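Local coordinates for pullulanase C protein (Klebsiella pneumoniae subsp. pneumoniae NTUH-K2044, PDB 5HJ1) that forms part of the type II secretion system, this fragment being its PDZ domain, here holding a fatty acid in a largely apolar pocket, at residues Leu17-Ile22 and Ala42-Gln47. Residues are numbered along the deposited sequence; the frame is centred on the assembly and turned at random.
Sequences LTYLSI and ASLFRQ. With VCA (vaccenic acid), chain B.
Tyr19 carries most of the contact on its side, meeting Leu44 through its CB and reaching the fatty acid with its ring. Its CB lies 3.6 Å from Leu44 CD1, the two side chains crossing at about a right angle, while Leu44 CG approaches the ring obliquely near Tyr19 CD1. Ser43 CB sits at the ring edge; the hydroxyl of this serine, in the conformer modelled here, hydrogen-bonds to Asp41. With CG anti to the carbonyl carbon (chi1 -62°), the Tyr19 ring lies against vaccenic acid, whose C7 is 3.7 Å above one face and displaced toward the rim. Tyr19 OH is modelled 2.4 Å from carboxyl oxygen O2 of the ligand, too short to be taken at face value.

The Tyr19 carbonyl accepts a hydrogen bond from a water (O to water 2.8 Å), which in turn accepts one from the Leu44 backbone N. This bridge joins Tyr19, just before strand 20-27, to the type I turn 42-45, closed by Phe45 N to Ala42 O. In this PDZ domain the acyl chain passes Tyr19 and Leu20, where that strand begins.

Leu20 splits its branches: CD1 packs on ligand atom C14 at 3.8 Å, whereas CD2 abuts the edge of the Phe45 ring, 3.8 Å from CE1. Leu50 touches both Leu20 and Phe45, extending this apolar patch, and Leu44 CD1 adds to the pocket wall, 3.9 Å from ligand C9.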
loop_
_atom_site.group_PDB
_atom_site.type_symbol
_atom_site.label_atom_id
_atom_site.label_comp_id
_atom_site.label_asym_id
_atom_site.label_seq_id
_atom_site.Cartn_x
_atom_site.Cartn_y
_atom_site.Cartn_z
ATOM N N LEU A 17 6.755 2.615 -7.285
ATOM C CA LEU A 17 5.994 2.029 -8.376
ATOM C C LEU A 17 6.830 1.066 -9.237
ATOM O O LEU A 17 6.259 0.398 -10.081
ATOM C CB LEU A 17 5.231 3.099 -9.154
ATOM C CG LEU A 17 4.136 3.805 -8.294
ATOM C CD1 LEU A 17 3.632 4.979 -9.134
ATOM C CD2 LEU A 17 3.030 2.879 -7.850
ATOM N N THR A 18 8.133 1.050 -9.036
ATOM C CA THR A 18 8.943 0.017 -9.681
ATOM C C THR A 18 8.696 -1.327 -8.999
ATOM O O THR A 18 8.807 -2.391 -9.649
ATOM C CB THR A 18 10.426 0.340 -9.581
ATOM O OG1 THR A 18 10.689 1.593 -10.266
ATOM C CG2 THR A 18 11.282 -0.709 -10.258
ATOM N N TYR A 19 8.331 -1.305 -7.709
ATOM C CA TYR A 19 8.107 -2.533 -6.949
ATOM C C TYR A 19 6.674 -2.949 -6.878
ATOM O O TYR A 19 6.393 -4.120 -6.565
ATOM C CB TYR A 19 8.648 -2.388 -5.476
ATOM C CG TYR A 19 10.102 -2.146 -5.336
ATOM C CD1 TYR A 19 10.986 -3.227 -5.297
ATOM C CD2 TYR A 19 10.580 -0.867 -5.313
ATOM C CE1 TYR A 19 12.338 -3.032 -5.084
ATOM C CE2 TYR A 19 11.953 -0.640 -5.222
ATOM C CZ TYR A 19 12.789 -1.760 -5.120
ATOM O OH TYR A 19 14.178 -1.627 -4.966
ATOM N N LEU A 20 5.751 -2.026 -7.141
ATOM C CA LEU A 20 4.322 -2.267 -6.938
ATOM C C LEU A 20 3.484 -1.757 -8.053
ATOM O O LEU A 20 3.730 -0.629 -8.522
ATOM C CB LEU A 20 3.799 -1.556 -5.668
ATOM C CG LEU A 20 4.325 -2.034 -4.383
ATOM C CD1 LEU A 20 3.801 -1.126 -3.253
ATOM C CD2 LEU A 20 3.844 -3.435 -4.125
ATOM N N SER A 21 2.544 -2.550 -8.507
ATOM C CA SER A 21 1.440 -2.162 -9.403
ATOM C C SER A 21 0.223 -2.037 -8.486
ATOM O O SER A 21 -0.117 -2.977 -7.753
ATOM C CB SER A 21 1.247 -3.248 -10.408
ATOM O OG SER A 21 0.316 -2.842 -11.398
ATOM N N ILE A 22 -0.447 -0.891 -8.498
ATOM C CA ILE A 22 -1.497 -0.555 -7.508
ATOM C C ILE A 22 -2.762 -0.094 -8.164
ATOM O O ILE A 22 -2.738 0.690 -9.104
ATOM C CB ILE A 22 -0.973 0.551 -6.569
ATOM C CG1 ILE A 22 0.296 0.131 -5.892
ATOM C CG2 ILE A 22 -2.015 0.944 -5.485
ATOM C CD1 ILE A 22 1.001 1.190 -5.056
ATOM N N ALA A 42 9.842 -7.528 -8.824
ATOM C CA ALA A 42 8.966 -8.333 -7.976
ATOM C C ALA A 42 9.543 -8.790 -6.656
ATOM O O ALA A 42 8.988 -9.666 -5.985
ATOM C CB ALA A 42 8.396 -9.516 -8.789
ATOM N N SER A 43 10.601 -8.117 -6.236
ATOM C CA SER A 43 11.337 -8.480 -5.023
ATOM C C SER A 43 10.555 -8.562 -3.738
ATOM O O SER A 43 10.844 -9.497 -2.960
ATOM C CB SER A 43 12.386 -7.457 -4.773
ATOM O OG SER A 43 13.505 -7.644 -5.704
ATOM N N LEU A 44 9.540 -7.726 -3.555
ATOM C CA LEU A 44 8.798 -7.661 -2.291
ATOM C C LEU A 44 7.822 -8.793 -2.170
ATOM O O LEU A 44 7.188 -8.936 -1.109
ATOM C CB LEU A 44 8.040 -6.373 -2.212
ATOM C CG LEU A 44 8.808 -5.050 -2.283
ATOM C CD1 LEU A 44 7.837 -3.858 -2.288
ATOM C CD2 LEU A 44 9.892 -5.013 -1.249
ATOM N N PHE A 45 7.617 -9.594 -3.210
ATOM C CA PHE A 45 6.614 -10.652 -3.249
ATOM C C PHE A 45 7.276 -11.968 -2.919
ATOM O O PHE A 45 8.048 -12.518 -3.719
ATOM C CB PHE A 45 5.883 -10.619 -4.587
ATOM C CG PHE A 45 4.963 -9.464 -4.724
ATOM C CD1 PHE A 45 5.451 -8.174 -5.024
ATOM C CD2 PHE A 45 3.600 -9.567 -4.493
ATOM C CE1 PHE A 45 4.611 -7.047 -5.013
ATOM C CE2 PHE A 45 2.768 -8.452 -4.524
ATOM C CZ PHE A 45 3.244 -7.215 -4.793
ATOM N N ARG A 46 7.022 -12.479 -1.704
ATOM C CA ARG A 46 7.715 -13.607 -1.134
ATOM C C ARG A 46 6.927 -14.028 0.105
ATOM O O ARG A 46 6.025 -13.334 0.542
ATOM C CB ARG A 46 9.131 -13.216 -0.785
ATOM C CG ARG A 46 9.124 -12.063 0.257
ATOM C CD ARG A 46 10.415 -11.488 0.503
ATOM N NE ARG A 46 11.242 -12.441 1.179
ATOM C CZ ARG A 46 12.557 -12.243 1.338
ATOM N NH1 ARG A 46 13.132 -11.142 0.910
ATOM N NH2 ARG A 46 13.304 -13.155 1.898
ATOM N N GLN A 47 7.283 -15.215 0.616
ATOM C CA GLN A 47 6.499 -15.791 1.750
ATOM C C GLN A 47 6.214 -14.931 2.983
ATOM O O GLN A 47 5.053 -14.809 3.445
ATOM C CB GLN A 47 7.058 -17.130 2.122
ATOM C CG GLN A 47 6.150 -17.903 3.053
ATOM C CD GLN A 47 6.750 -19.228 3.432
ATOM O OE1 GLN A 47 7.849 -19.307 3.997
ATOM N NE2 GLN A 47 5.999 -20.279 3.186
HETATM O O2 VCA B . 15.379 -1.908 -2.942
HETATM C C1 VCA B . 16.016 -1.568 -1.922
HETATM O O1 VCA B . 17.216 -1.880 -1.744
HETATM C C2 VCA B . 15.290 -0.762 -0.862
HETATM C C3 VCA B . 15.628 0.722 -0.992
HETATM C C4 VCA B . 14.391 1.554 -1.325
HETATM C C5 VCA B . 13.109 0.865 -0.872
HETATM C C6 VCA B . 12.737 -0.261 -1.823
HETATM C C7 VCA B . 11.351 -0.822 -1.540
HETATM C C8 VCA B . 10.326 0.246 -1.163
HETATM C C9 VCA B . 8.983 -0.432 -0.913
HETATM C C10 VCA B . 7.870 0.464 -0.381
HETATM C C11 VCA B . 6.746 -0.440 -0.025
HETATM C C12 VCA B . 5.496 -0.079 0.179
HETATM C C13 VCA B . 4.914 1.303 -0.003
HETATM C C14 VCA B . 3.430 0.991 -0.070
HETATM C C15 VCA B . 2.444 2.137 -0.161
HETATM C C16 VCA B . 1.177 1.463 -0.662
HETATM C C17 VCA B . -0.092 2.205 -0.344
HETATM C C18 VCA B . -1.221 1.414 -0.972
HETATM O O HOH W 1 8.188 -6.057 -5.571
#